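Local coordinates for protein alternansucrase (Leuconostoc mesenteroides, PDB 6HVG) that belongs to glycosyl hydrolase family 70, pairing a calcium-bound domain of the TIM-barrel clan with repeats of the choline-binding and cell-wall-binding kind, at residues Y681-F687 with F748-Y754; K762-H767 with K800-D804; E832-Y836 with F1052-T1057; I855-S859 with S1013-R1019; A1071-K1075 with K1147-Q1151. One frame throughout, in Å; residues are numbered along the deposited sequence.

Contact 1 of 5, residues Y681-F687 with F748-Y754; sequences YTVTSQF and FVRAHDY
T684 meets F748 where helix 681-692 of the (beta/alpha)8 barrel packs against the loop leaving strand 745-747; the helix itself follows strand 678-679, the neighbour of 745-747 in the parallel sheet. The polar part centres on one hydroxyl. T684 OG1 donates to F748 O at 2.8 Å, tilted 17° from the carbonyl plane, and accepts from a water at 2.6 Å that is bonded only weakly to F748 N. The same oxygen stands above the centre of one face of the F748 ring. Apolar packing comes from the other branch: T684 CG2, anti to the backbone N, reaches Y754 CE2 at 3.8 Å and F748 CE2 at 3.9 Å. One turn on, F687 CE2 rests 4.1 Å from V749 CG2, and helix 807-814 touches both residues. The aromatic part is a pair of tyrosines, Y681 and Y754, whose planes lie 82° apart. Here Y754 CE1 sits at the edge of the Y681 ring, 3.7 Å from Y681 CE1.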
# COMPACT_ATOMS: atom_id res chain seq x y z
N TYR A 681 -12.90 -6.70 15.37
CA TYR A 681 -11.62 -6.01 15.39
C TYR A 681 -11.41 -5.25 16.71
O TYR A 681 -10.28 -4.99 17.08
CB TYR A 681 -11.48 -5.06 14.20
CG TYR A 681 -10.07 -4.53 14.04
CD1 TYR A 681 -9.00 -5.42 13.92
CD2 TYR A 681 -9.79 -3.16 14.06
CE1 TYR A 681 -7.69 -4.96 13.80
CE2 TYR A 681 -8.48 -2.70 13.96
CZ TYR A 681 -7.44 -3.60 13.83
OH TYR A 681 -6.13 -3.18 13.71
N THR A 682 -12.49 -4.91 17.42
CA THR A 682 -12.36 -4.15 18.65
C THR A 682 -11.50 -4.90 19.66
O THR A 682 -10.65 -4.30 20.33
CB THR A 682 -13.73 -3.79 19.29
OG1 THR A 682 -14.41 -4.98 19.68
CG2 THR A 682 -14.61 -3.00 18.32
N VAL A 683 -11.70 -6.22 19.76
CA VAL A 683 -10.89 -7.05 20.66
C VAL A 683 -9.48 -7.32 20.08
O VAL A 683 -8.49 -7.28 20.82
CB VAL A 683 -11.62 -8.37 21.08
CG1 VAL A 683 -11.73 -9.37 19.95
CG2 VAL A 683 -10.92 -9.04 22.24
N THR A 684 -9.37 -7.56 18.78
CA THR A 684 -8.07 -7.75 18.13
C THR A 684 -7.20 -6.49 18.26
O THR A 684 -5.98 -6.56 18.51
CB THR A 684 -8.22 -8.08 16.64
OG1 THR A 684 -9.11 -9.19 16.48
CG2 THR A 684 -6.86 -8.39 16.02
N SER A 685 -7.84 -5.34 18.10
CA SER A 685 -7.20 -4.04 18.26
C SER A 685 -6.67 -3.83 19.68
O SER A 685 -5.53 -3.40 19.86
CB SER A 685 -8.20 -2.94 17.92
OG SER A 685 -7.67 -1.68 18.15
N GLN A 686 -7.48 -4.16 20.68
CA GLN A 686 -7.08 -4.00 22.06
C GLN A 686 -5.93 -4.94 22.44
O GLN A 686 -5.13 -4.61 23.30
CB GLN A 686 -8.28 -4.23 22.98
CG GLN A 686 -8.15 -3.62 24.37
CD GLN A 686 -8.00 -2.14 24.30
OE1 GLN A 686 -8.90 -1.45 23.85
NE2 GLN A 686 -6.85 -1.63 24.71
N PHE A 687 -5.85 -6.12 21.81
CA PHE A 687 -4.70 -6.98 22.02
C PHE A 687 -3.44 -6.28 21.53
O PHE A 687 -2.39 -6.36 22.16
CB PHE A 687 -4.82 -8.32 21.27
CG PHE A 687 -5.83 -9.27 21.85
CD1 PHE A 687 -5.89 -9.51 23.20
CD2 PHE A 687 -6.70 -9.97 21.02
CE1 PHE A 687 -6.80 -10.42 23.71
CE2 PHE A 687 -7.61 -10.86 21.52
CZ PHE A 687 -7.66 -11.10 22.87
N PHE A 748 -9.80 -12.98 16.58
CA PHE A 748 -8.46 -13.54 16.47
C PHE A 748 -7.41 -12.62 17.03
O PHE A 748 -7.67 -11.45 17.24
CB PHE A 748 -8.13 -13.85 15.01
CG PHE A 748 -8.28 -12.67 14.09
CD1 PHE A 748 -9.49 -12.39 13.47
CD2 PHE A 748 -7.20 -11.85 13.84
CE1 PHE A 748 -9.64 -11.31 12.63
CE2 PHE A 748 -7.34 -10.76 13.00
CZ PHE A 748 -8.55 -10.49 12.39
N VAL A 749 -6.22 -13.17 17.27
CA VAL A 749 -5.05 -12.40 17.68
C VAL A 749 -4.21 -12.05 16.47
O VAL A 749 -3.75 -10.93 16.34
CB VAL A 749 -4.20 -13.19 18.68
CG1 VAL A 749 -2.99 -12.38 19.11
CG2 VAL A 749 -5.05 -13.56 19.90
N ARG A 750 -4.01 -13.02 15.58
CA ARG A 750 -3.28 -12.79 14.33
C ARG A 750 -3.97 -13.51 13.20
O ARG A 750 -4.81 -14.37 13.42
CB ARG A 750 -1.81 -13.28 14.43
CG ARG A 750 -0.99 -12.52 15.45
CD ARG A 750 0.47 -12.46 15.08
NE ARG A 750 1.08 -13.78 15.04
CZ ARG A 750 1.75 -14.30 14.03
NH1 ARG A 750 1.95 -13.63 12.90
NH2 ARG A 750 2.22 -15.53 14.14
N ALA A 751 -3.60 -13.15 11.97
CA ALA A 751 -4.16 -13.78 10.79
C ALA A 751 -3.11 -13.91 9.70
O ALA A 751 -2.03 -13.33 9.80
CB ALA A 751 -5.36 -12.99 10.31
N HIS A 752 -3.44 -14.63 8.64
CA HIS A 752 -2.54 -14.80 7.50
C HIS A 752 -2.20 -13.42 6.92
O HIS A 752 -1.13 -13.23 6.35
CB HIS A 752 -3.18 -15.70 6.42
CG HIS A 752 -4.25 -15.01 5.59
ND1 HIS A 752 -5.58 -14.97 5.97
CD2 HIS A 752 -4.18 -14.35 4.42
CE1 HIS A 752 -6.28 -14.31 5.07
NE2 HIS A 752 -5.45 -13.92 4.11
N ASP A 753 -3.13 -12.48 7.11
CA ASP A 753 -3.00 -11.12 6.64
C ASP A 753 -3.04 -10.09 7.77
O ASP A 753 -3.29 -8.91 7.53
CB ASP A 753 -4.11 -10.80 5.62
CG ASP A 753 -5.53 -10.90 6.23
OD1 ASP A 753 -5.68 -11.32 7.40
OD2 ASP A 753 -6.49 -10.54 5.52
N TYR A 754 -2.77 -10.51 9.00
CA TYR A 754 -2.69 -9.56 10.10
C TYR A 754 -1.53 -9.92 11.00
O TYR A 754 -1.46 -11.03 11.48
CB TYR A 754 -4.02 -9.48 10.86
CG TYR A 754 -4.01 -8.43 11.94
CD1 TYR A 754 -4.36 -7.12 11.68
CD2 TYR A 754 -3.62 -8.75 13.22
CE1 TYR A 754 -4.34 -6.15 12.68
CE2 TYR A 754 -3.59 -7.80 14.23
CZ TYR A 754 -3.95 -6.50 13.96
OH TYR A 754 -3.90 -5.61 14.99
O HOH W 1 -11.28 -10.24 15.42

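Contact 2 of 5, residues K762-H767 with K800-D804; sequences KAMIDH and KKYND
D766 OD2 is gripped by two donors, Y802 OH at 2.9 Å and K801 NZ at 2.7 Å, the latter bond being part of a salt bridge. The contact ties the last turn of helix 757-766 to the loop before helix 807-814, both within the helical excursion between strands 745-747 and 821-825 of the (beta/alpha)8 barrel. The two donors reach the oxygen from the same face of the carboxylate: the lysine on the syn side, 34° out of plane, the tyrosine on the anti side, 29° out. K801, extended beyond CG, has its CB over one face of the Y802 ring. The opposite face receives A763 CB in a CH-pi contact, 3.5 Å from the ring centroid and close to the normal, so the ring is sandwiched. D792 holds the loop in place by accepting from the backbone N of K801 and of Y802. At the helix end, H767 stacks on F788 and donates through ND1 to A763 O at 3.3 Å. Y802 OH lies at the edge of the imidazole, 3.2 Å from H767 CE1.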
# COMPACT_ATOMS: atom_id res chain seq x y z
N LYS A 762 9.48 -6.53 6.94
CA LYS A 762 10.36 -5.62 7.71
C LYS A 762 11.65 -6.33 8.08
O LYS A 762 12.71 -5.74 8.05
CB LYS A 762 9.70 -5.14 9.01
CG LYS A 762 8.35 -4.46 8.84
CD LYS A 762 8.18 -3.19 9.68
CE LYS A 762 6.71 -2.73 9.75
NZ LYS A 762 5.79 -3.67 10.48
N ALA A 763 11.54 -7.61 8.40
CA ALA A 763 12.71 -8.44 8.72
C ALA A 763 13.64 -8.57 7.52
O ALA A 763 14.85 -8.43 7.65
CB ALA A 763 12.28 -9.80 9.20
N MET A 764 13.07 -8.77 6.33
CA MET A 764 13.85 -8.88 5.09
C MET A 764 14.54 -7.55 4.75
O MET A 764 15.70 -7.53 4.34
CB MET A 764 12.96 -9.31 3.93
CG MET A 764 12.38 -10.70 4.15
SD MET A 764 11.17 -11.25 2.94
CE MET A 764 12.22 -11.53 1.49
N ILE A 765 13.83 -6.45 4.99
CA ILE A 765 14.34 -5.10 4.76
C ILE A 765 15.49 -4.79 5.70
O ILE A 765 16.54 -4.30 5.29
CB ILE A 765 13.21 -4.04 4.95
CG1 ILE A 765 12.10 -4.26 3.92
CG2 ILE A 765 13.76 -2.64 4.78
CD1 ILE A 765 10.86 -3.40 4.07
N ASP A 766 15.30 -5.10 6.97
CA ASP A 766 16.31 -4.85 8.00
C ASP A 766 17.62 -5.59 7.75
O ASP A 766 18.66 -5.13 8.18
CB ASP A 766 15.78 -5.25 9.37
CG ASP A 766 16.36 -4.42 10.50
OD1 ASP A 766 16.34 -3.17 10.43
OD2 ASP A 766 16.82 -5.04 11.48
N HIS A 767 17.58 -6.74 7.09
CA HIS A 767 18.77 -7.53 6.78
C HIS A 767 19.24 -7.37 5.32
O HIS A 767 20.03 -8.17 4.80
CB HIS A 767 18.53 -9.01 7.14
CG HIS A 767 18.56 -9.29 8.61
ND1 HIS A 767 17.54 -8.91 9.46
CD2 HIS A 767 19.48 -9.91 9.39
CE1 HIS A 767 17.83 -9.28 10.70
NE2 HIS A 767 19.00 -9.89 10.68
N LYS A 800 11.33 -8.39 20.96
CA LYS A 800 10.92 -8.76 19.62
C LYS A 800 10.91 -7.54 18.74
O LYS A 800 10.26 -6.53 19.06
CB LYS A 800 9.54 -9.43 19.64
CG LYS A 800 9.56 -10.85 20.18
CD LYS A 800 8.21 -11.29 20.74
CE LYS A 800 8.32 -12.43 21.76
NZ LYS A 800 9.42 -13.41 21.46
N LYS A 801 11.64 -7.62 17.64
CA LYS A 801 11.74 -6.50 16.72
C LYS A 801 10.62 -6.55 15.68
O LYS A 801 10.02 -5.52 15.38
CB LYS A 801 13.13 -6.45 16.07
CG LYS A 801 13.48 -5.06 15.56
CD LYS A 801 14.83 -4.91 14.87
CE LYS A 801 14.94 -3.49 14.31
NZ LYS A 801 16.10 -3.28 13.42
N TYR A 802 10.36 -7.72 15.12
CA TYR A 802 9.34 -7.87 14.10
C TYR A 802 8.12 -8.59 14.65
O TYR A 802 6.98 -8.22 14.34
CB TYR A 802 9.88 -8.66 12.92
CG TYR A 802 11.32 -8.34 12.56
CD1 TYR A 802 11.68 -7.10 12.05
CD2 TYR A 802 12.33 -9.28 12.75
CE1 TYR A 802 13.00 -6.80 11.73
CE2 TYR A 802 13.65 -9.00 12.44
CZ TYR A 802 13.99 -7.77 11.93
OH TYR A 802 15.32 -7.53 11.63
N ASN A 803 8.35 -9.57 15.52
CA ASN A 803 7.29 -10.42 16.05
C ASN A 803 6.47 -9.78 17.18
O ASN A 803 6.87 -8.75 17.77
CB ASN A 803 7.87 -11.73 16.58
CG ASN A 803 8.31 -12.65 15.49
OD1 ASN A 803 7.66 -13.66 15.24
ND2 ASN A 803 9.40 -12.29 14.79
N ASP A 804 5.33 -10.41 17.47
CA ASP A 804 4.40 -9.95 18.49
C ASP A 804 4.72 -10.49 19.87
O ASP A 804 5.12 -11.65 20.04
CB ASP A 804 2.99 -10.40 18.15
CG ASP A 804 2.29 -9.49 17.17
OD1 ASP A 804 2.94 -8.59 16.62
OD2 ASP A 804 1.08 -9.66 16.96

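Contact 3 of 5, residues E832-Y836 with F1052-T1057; sequences EGGQY and FQAMPT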
# COMPACT_ATOMS: atom_id res chain seq x y z
N GLU A 832 5.79 -19.95 10.17
CA GLU A 832 5.10 -19.39 8.99
C GLU A 832 5.75 -19.65 7.65
O GLU A 832 5.07 -19.52 6.63
CB GLU A 832 4.89 -17.89 9.16
CG GLU A 832 3.64 -17.57 9.95
CD GLU A 832 3.71 -16.22 10.63
OE1 GLU A 832 4.60 -16.01 11.46
OE2 GLU A 832 2.87 -15.38 10.33
N GLY A 833 7.03 -20.01 7.63
CA GLY A 833 7.74 -20.33 6.40
C GLY A 833 8.09 -21.80 6.26
O GLY A 833 7.77 -22.62 7.12
N GLY A 834 8.75 -22.13 5.16
CA GLY A 834 9.17 -23.48 4.91
C GLY A 834 7.97 -24.35 4.66
O GLY A 834 6.96 -23.90 4.11
N GLN A 835 8.07 -25.59 5.10
CA GLN A 835 7.11 -26.63 4.77
C GLN A 835 5.93 -26.64 5.74
O GLN A 835 6.04 -26.18 6.87
CB GLN A 835 7.83 -27.97 4.80
CG GLN A 835 8.87 -28.08 3.70
CD GLN A 835 8.24 -28.23 2.34
OE1 GLN A 835 8.64 -27.57 1.39
NE2 GLN A 835 7.27 -29.12 2.22
N TYR A 836 4.79 -27.16 5.29
CA TYR A 836 3.56 -27.12 6.09
C TYR A 836 3.72 -28.00 7.31
O TYR A 836 4.03 -29.18 7.18
CB TYR A 836 2.35 -27.57 5.28
CG TYR A 836 1.02 -27.36 5.98
CD1 TYR A 836 0.56 -26.09 6.29
CD2 TYR A 836 0.22 -28.43 6.35
CE1 TYR A 836 -0.64 -25.89 6.93
CE2 TYR A 836 -1.00 -28.24 6.98
CZ TYR A 836 -1.42 -26.97 7.27
OH TYR A 836 -2.62 -26.79 7.92
N PHE A 1052 3.29 -17.31 3.62
CA PHE A 1052 4.71 -17.39 3.41
C PHE A 1052 5.32 -18.77 3.49
O PHE A 1052 6.53 -18.93 3.56
CB PHE A 1052 5.35 -16.40 4.35
CG PHE A 1052 4.83 -15.01 4.15
CD1 PHE A 1052 3.65 -14.61 4.72
CD2 PHE A 1052 5.48 -14.13 3.31
CE1 PHE A 1052 3.15 -13.35 4.50
CE2 PHE A 1052 5.00 -12.85 3.11
CZ PHE A 1052 3.83 -12.46 3.70
N GLN A 1053 4.46 -19.78 3.40
CA GLN A 1053 4.91 -21.16 3.29
C GLN A 1053 5.77 -21.29 2.05
O GLN A 1053 5.52 -20.64 1.05
CB GLN A 1053 3.72 -22.10 3.15
CG GLN A 1053 2.87 -22.26 4.42
CD GLN A 1053 1.58 -23.04 4.19
OE1 GLN A 1053 0.54 -22.71 4.75
NE2 GLN A 1053 1.66 -24.10 3.39
N ALA A 1054 6.78 -22.13 2.11
CA ALA A 1054 7.54 -22.52 0.93
C ALA A 1054 6.72 -23.44 0.03
O ALA A 1054 5.72 -24.03 0.45
CB ALA A 1054 8.82 -23.21 1.35
N MET A 1055 7.12 -23.55 -1.23
CA MET A 1055 6.49 -24.49 -2.15
C MET A 1055 6.84 -25.89 -1.67
O MET A 1055 7.93 -26.09 -1.14
CB MET A 1055 6.99 -24.28 -3.58
CG MET A 1055 6.62 -22.93 -4.18
SD MET A 1055 4.86 -22.72 -4.50
CE MET A 1055 4.61 -23.95 -5.80
N PRO A 1056 5.93 -26.86 -1.83
CA PRO A 1056 6.24 -28.24 -1.46
C PRO A 1056 7.49 -28.78 -2.14
O PRO A 1056 7.63 -28.71 -3.37
CB PRO A 1056 5.01 -29.03 -1.93
CG PRO A 1056 3.91 -28.05 -2.02
CD PRO A 1056 4.54 -26.72 -2.30
N THR A 1057 8.41 -29.32 -1.35
CA THR A 1057 9.61 -29.95 -1.90
C THR A 1057 9.24 -31.27 -2.57
O THR A 1057 9.91 -31.69 -3.51
CB THR A 1057 10.70 -30.17 -0.82
OG1 THR A 1057 10.14 -30.86 0.29
CG2 THR A 1057 11.27 -28.83 -0.35
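Two loops of the (beta/alpha)8 barrel, one after strand 821-825 and the short helix 826-829, the other after the adjacent parallel strand 1045-1047, run past each other with G833 and G834 against Q1053 and A1054. The backbones run close, G833 CA lying 4.3 Å from Q1053 CA, and G834 has a positive phi. A1054 N donates to G834 O at 2.7 Å, with an angle of 147° at the hydrogen. Beside this bond, G833 CA makes a C-H...O contact of 3.4 Å with F1052 O. Further along, Q835 folds back at chi2 (-72°), which brings its amide to the second loop; there OE1 takes a weak bond from T1057 N at 3.3 Å. Y836 and Q1053 lie side by side and point the same way, with ring and amide planes 35° apart and Y836 CD1 3.7 Å from Q1053 NE2. That amide is fixed by S1050 and T1063, and Y836 OH is bonded to G1048 O. E832 turns its carboxylate elsewhere, to R750, Y789 and Y825. One backbone bond and a weak amide bond are thus the polar links, packing of Q835, Y836 and Q1053 adds the rest, and the polar ends of E832, Y836 and Q1053 are bonded to residues outside the two segments.

Contact 4 of 5, residues I855-S859 with S1013-R1019; sequences IKYVS and SDSQDAR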
# COMPACT_ATOMS: atom_id res chain seq x y z
N ILE A 855 -12.27 -27.11 25.85
CA ILE A 855 -13.25 -28.17 25.69
C ILE A 855 -13.79 -28.64 27.06
O ILE A 855 -14.98 -28.86 27.21
CB ILE A 855 -12.62 -29.37 24.95
CG1 ILE A 855 -12.19 -28.97 23.54
CG2 ILE A 855 -13.57 -30.57 24.97
CD1 ILE A 855 -11.36 -30.00 22.80
N LYS A 856 -12.88 -28.83 28.03
CA LYS A 856 -13.21 -29.36 29.36
C LYS A 856 -13.93 -28.37 30.27
O LYS A 856 -14.85 -28.75 31.00
CB LYS A 856 -11.93 -29.78 30.08
CG LYS A 856 -11.42 -31.17 29.77
CD LYS A 856 -10.13 -31.46 30.52
CE LYS A 856 -10.03 -32.91 30.97
NZ LYS A 856 -10.01 -33.86 29.84
N TYR A 857 -13.47 -27.12 30.28
CA TYR A 857 -13.89 -26.20 31.34
C TYR A 857 -14.67 -24.96 30.91
O TYR A 857 -15.40 -24.39 31.71
CB TYR A 857 -12.67 -25.74 32.13
CG TYR A 857 -11.75 -26.84 32.60
CD1 TYR A 857 -11.99 -27.52 33.79
CD2 TYR A 857 -10.63 -27.17 31.88
CE1 TYR A 857 -11.12 -28.50 34.23
CE2 TYR A 857 -9.77 -28.15 32.31
CZ TYR A 857 -10.01 -28.81 33.50
OH TYR A 857 -9.18 -29.81 33.92
N VAL A 858 -14.53 -24.52 29.66
CA VAL A 858 -15.05 -23.21 29.27
C VAL A 858 -16.55 -23.23 28.96
O VAL A 858 -16.97 -23.65 27.89
CB VAL A 858 -14.25 -22.61 28.12
CG1 VAL A 858 -14.86 -21.31 27.63
CG2 VAL A 858 -12.82 -22.37 28.59
N SER A 859 -17.35 -22.80 29.93
CA SER A 859 -18.78 -22.57 29.73
C SER A 859 -19.33 -21.65 30.80
O SER A 859 -18.61 -21.31 31.75
CB SER A 859 -19.57 -23.88 29.73
OG SER A 859 -20.90 -23.66 29.25
N SER A 1013 -13.13 -34.85 35.00
CA SER A 1013 -13.13 -36.13 34.29
C SER A 1013 -12.28 -36.09 33.01
O SER A 1013 -12.07 -35.03 32.45
CB SER A 1013 -14.57 -36.50 33.93
OG SER A 1013 -14.60 -37.52 32.96
N ASP A 1014 -11.80 -37.24 32.55
CA ASP A 1014 -10.96 -37.31 31.34
C ASP A 1014 -11.71 -36.99 30.04
O ASP A 1014 -11.13 -36.46 29.10
CB ASP A 1014 -10.33 -38.71 31.19
CG ASP A 1014 -9.16 -38.93 32.15
OD1 ASP A 1014 -8.82 -38.01 32.94
OD2 ASP A 1014 -8.60 -40.04 32.13
N SER A 1015 -12.99 -37.33 30.01
CA SER A 1015 -13.81 -37.13 28.84
C SER A 1015 -14.73 -35.93 29.02
O SER A 1015 -15.64 -35.73 28.21
CB SER A 1015 -14.62 -38.40 28.57
OG SER A 1015 -15.44 -38.76 29.68
N GLN A 1016 -14.49 -35.11 30.04
CA GLN A 1016 -15.38 -33.98 30.35
C GLN A 1016 -15.40 -33.05 29.17
O GLN A 1016 -14.35 -32.65 28.66
CB GLN A 1016 -14.93 -33.20 31.59
CG GLN A 1016 -16.00 -32.26 32.12
CD GLN A 1016 -15.69 -31.66 33.48
OE1 GLN A 1016 -16.13 -32.17 34.51
NE2 GLN A 1016 -14.98 -30.54 33.50
N ASP A 1017 -16.62 -32.75 28.72
CA ASP A 1017 -16.87 -31.86 27.60
C ASP A 1017 -17.88 -30.82 28.08
O ASP A 1017 -19.00 -31.17 28.42
CB ASP A 1017 -17.41 -32.65 26.41
CG ASP A 1017 -17.43 -31.85 25.13
OD1 ASP A 1017 -17.40 -30.59 25.18
OD2 ASP A 1017 -17.45 -32.46 24.03
N ALA A 1018 -17.48 -29.55 28.10
CA ALA A 1018 -18.35 -28.46 28.60
C ALA A 1018 -19.15 -27.75 27.51
O ALA A 1018 -19.89 -26.81 27.78
CB ALA A 1018 -17.49 -27.44 29.32
N ARG A 1019 -18.97 -28.19 26.27
CA ARG A 1019 -19.57 -27.58 25.09
C ARG A 1019 -21.07 -27.82 25.01
O ARG A 1019 -21.58 -28.80 25.54
CB ARG A 1019 -18.86 -28.12 23.84
CG ARG A 1019 -17.39 -27.69 23.79
CD ARG A 1019 -16.66 -28.18 22.55
NE ARG A 1019 -16.50 -29.62 22.56
CZ ARG A 1019 -15.93 -30.32 21.59
NH1 ARG A 1019 -15.46 -29.74 20.50
NH2 ARG A 1019 -15.85 -31.63 21.74
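I855 O and A1018 N form the tight centre of this contact, a bond of 2.7 Å that is straight at the hydrogen (178°) and runs nearly along the C=O axis. The loop 1013-1019 thus bonds to carbonyls near the end of helix 844-857. The next carbonyl, K856 O, accepts from Q1016 NE2 at 3.1 Å, with the donor 43° out of the carbonyl plane; the same amide nitrogen also bonds N907 O. Between these bonds the buried A1018 packs its CB beside K856 O and S859 CB. The outer side is looser and more polar. K856 bends at chi3 and chi4 and places NZ 2.9 Å from D1014 O, a bond made from well above the carbonyl plane next to the exposed S1013 and D1014. On the other flank, R1019 holds D1017 side-on, NE to OD1 and NH2 to OD2, both at 2.9 Å. D1017 OD1 also accepts from R1019 N, forming an Asx turn. The guanidinium, held by D1017, has I855 CG2 over one face, 3.9 Å from R1019 NE. The contact thus joins the end of a barrel helix to the loop that returns from strand 1003-1009 of the antiparallel sheet, and Y857 continues the junction by packing on V1008 and P1009 of that strand.

Contact 5 of 5, residues A1071-K1075 with K1147-Q1151; sequences ANLFK and KNGMQ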
# COMPACT_ATOMS: atom_id res chain seq x y z
N ALA A 1071 -5.66 -34.78 10.50
CA ALA A 1071 -7.00 -34.34 10.89
C ALA A 1071 -7.32 -34.62 12.36
O ALA A 1071 -7.79 -33.75 13.06
CB ALA A 1071 -8.05 -35.00 10.00
N ASN A 1072 -7.08 -35.86 12.81
CA ASN A 1072 -7.10 -36.26 14.23
C ASN A 1072 -6.64 -35.18 15.21
O ASN A 1072 -7.38 -34.82 16.13
CB ASN A 1072 -6.27 -37.56 14.46
CG ASN A 1072 -4.96 -37.62 13.61
OD1 ASN A 1072 -3.92 -37.02 13.95
ND2 ASN A 1072 -5.01 -38.38 12.51
N LEU A 1073 -5.43 -34.65 15.01
CA LEU A 1073 -4.81 -33.69 15.94
C LEU A 1073 -5.69 -32.48 16.24
O LEU A 1073 -5.71 -31.97 17.37
CB LEU A 1073 -3.45 -33.23 15.40
CG LEU A 1073 -2.68 -32.18 16.22
CD1 LEU A 1073 -2.44 -32.63 17.67
CD2 LEU A 1073 -1.35 -31.86 15.56
N PHE A 1074 -6.43 -32.02 15.23
CA PHE A 1074 -7.32 -30.88 15.34
C PHE A 1074 -8.67 -31.18 15.97
O PHE A 1074 -9.28 -30.30 16.57
CB PHE A 1074 -7.54 -30.27 13.95
CG PHE A 1074 -6.26 -29.90 13.26
CD1 PHE A 1074 -5.38 -28.99 13.86
CD2 PHE A 1074 -5.89 -30.51 12.08
CE1 PHE A 1074 -4.18 -28.70 13.28
CE2 PHE A 1074 -4.70 -30.20 11.48
CZ PHE A 1074 -3.85 -29.30 12.09
N LYS A 1075 -9.15 -32.41 15.84
CA LYS A 1075 -10.36 -32.80 16.54
C LYS A 1075 -10.13 -32.63 18.03
O LYS A 1075 -10.98 -32.09 18.72
CB LYS A 1075 -10.74 -34.25 16.21
CG LYS A 1075 -12.06 -34.73 16.80
CD LYS A 1075 -12.17 -36.24 16.64
CE LYS A 1075 -13.30 -36.85 17.46
NZ LYS A 1075 -14.63 -36.55 16.85
N LYS A 1147 -14.69 -36.88 8.30
CA LYS A 1147 -14.45 -38.08 9.11
C LYS A 1147 -14.05 -37.74 10.57
O LYS A 1147 -14.31 -38.53 11.47
CB LYS A 1147 -13.39 -38.98 8.45
CG LYS A 1147 -13.92 -39.86 7.32
CD LYS A 1147 -14.36 -41.23 7.88
CE LYS A 1147 -14.91 -42.20 6.83
NZ LYS A 1147 -16.35 -41.97 6.52
N ASN A 1148 -13.42 -36.59 10.80
CA ASN A 1148 -13.11 -36.12 12.15
C ASN A 1148 -14.01 -34.98 12.65
O ASN A 1148 -13.64 -34.23 13.57
CB ASN A 1148 -11.65 -35.68 12.25
CG ASN A 1148 -10.69 -36.82 12.05
OD1 ASN A 1148 -10.00 -37.25 12.99
ND2 ASN A 1148 -10.62 -37.32 10.83
N GLY A 1149 -15.21 -34.88 12.06
CA GLY A 1149 -16.26 -33.99 12.55
C GLY A 1149 -15.94 -32.52 12.49
O GLY A 1149 -16.45 -31.73 13.26
N MET A 1150 -15.09 -32.15 11.54
CA MET A 1150 -14.76 -30.75 11.29
C MET A 1150 -15.29 -30.31 9.94
O MET A 1150 -15.38 -31.10 9.01
CB MET A 1150 -13.25 -30.56 11.29
CG MET A 1150 -12.63 -30.62 12.66
SD MET A 1150 -10.85 -30.39 12.61
CE MET A 1150 -10.34 -32.03 12.13
N GLN A 1151 -15.66 -29.04 9.86
CA GLN A 1151 -16.09 -28.43 8.62
C GLN A 1151 -14.92 -27.86 7.82
O GLN A 1151 -13.87 -27.61 8.37
CB GLN A 1151 -17.06 -27.29 8.91
CG GLN A 1151 -18.39 -27.68 9.52
CD GLN A 1151 -19.21 -26.46 9.85
OE1 GLN A 1151 -19.13 -25.43 9.16
NE2 GLN A 1151 -20.00 -26.55 10.90
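M1150 and N1148 pack against a kink in helix 1063-1075, where N1072 and L1073 have lost their main-chain bonds to the preceding turn. The partner segment is the link from helix 1135-1147 to strand 1151-1156 of the (beta/alpha)8 barrel. G1149, with its positive phi, is the C-prime residue of the Schellman motif that closes that helix. The thioether of M1150 is extended to SD and then bends at chi3 (-80°), bringing SD within 3.6 Å of F1074 CB and CE near A1071 O, while the F1074 ring itself stacks on Y1046 and meets F1082 edge-to-face. N1148 lies alongside the kink: ND2 is 3.6 Å from A1071 CB and is bonded to A1144 O of the preceding helix. Its OD1 approaches N1072 N at 3.2 Å, but the angle is too poor for a hydrogen bond. The segments are therefore held by packing, without a direct hydrogen bond between them. At the exposed rim the aliphatic part of K1075 covers the main chain, with K1075 CG 3.6 Å from N1148 O.

In the fold
Contact 1 is the buried one and contact 2 lies at the surface, with the other three between. Contacts 1 and 3 join elements that follow adjacent barrel strands, and contact 5 joins helix 1063-1075 to the end of the next long barrel helix, 1135-1147; contact 2 stays within one helical excursion and contact 4 ties a barrel helix to the antiparallel sheet. The chemistry varies accordingly: a hydroxyl among aromatic rings in contact 1, a salt bridge in contact 2, backbone bonding in contact 3, backbone plus side-chain donors to carbonyls in contact 4, and unbonded packing in contact 5. R750 connects the first three, forming a salt bridge with E832 and packing against D804.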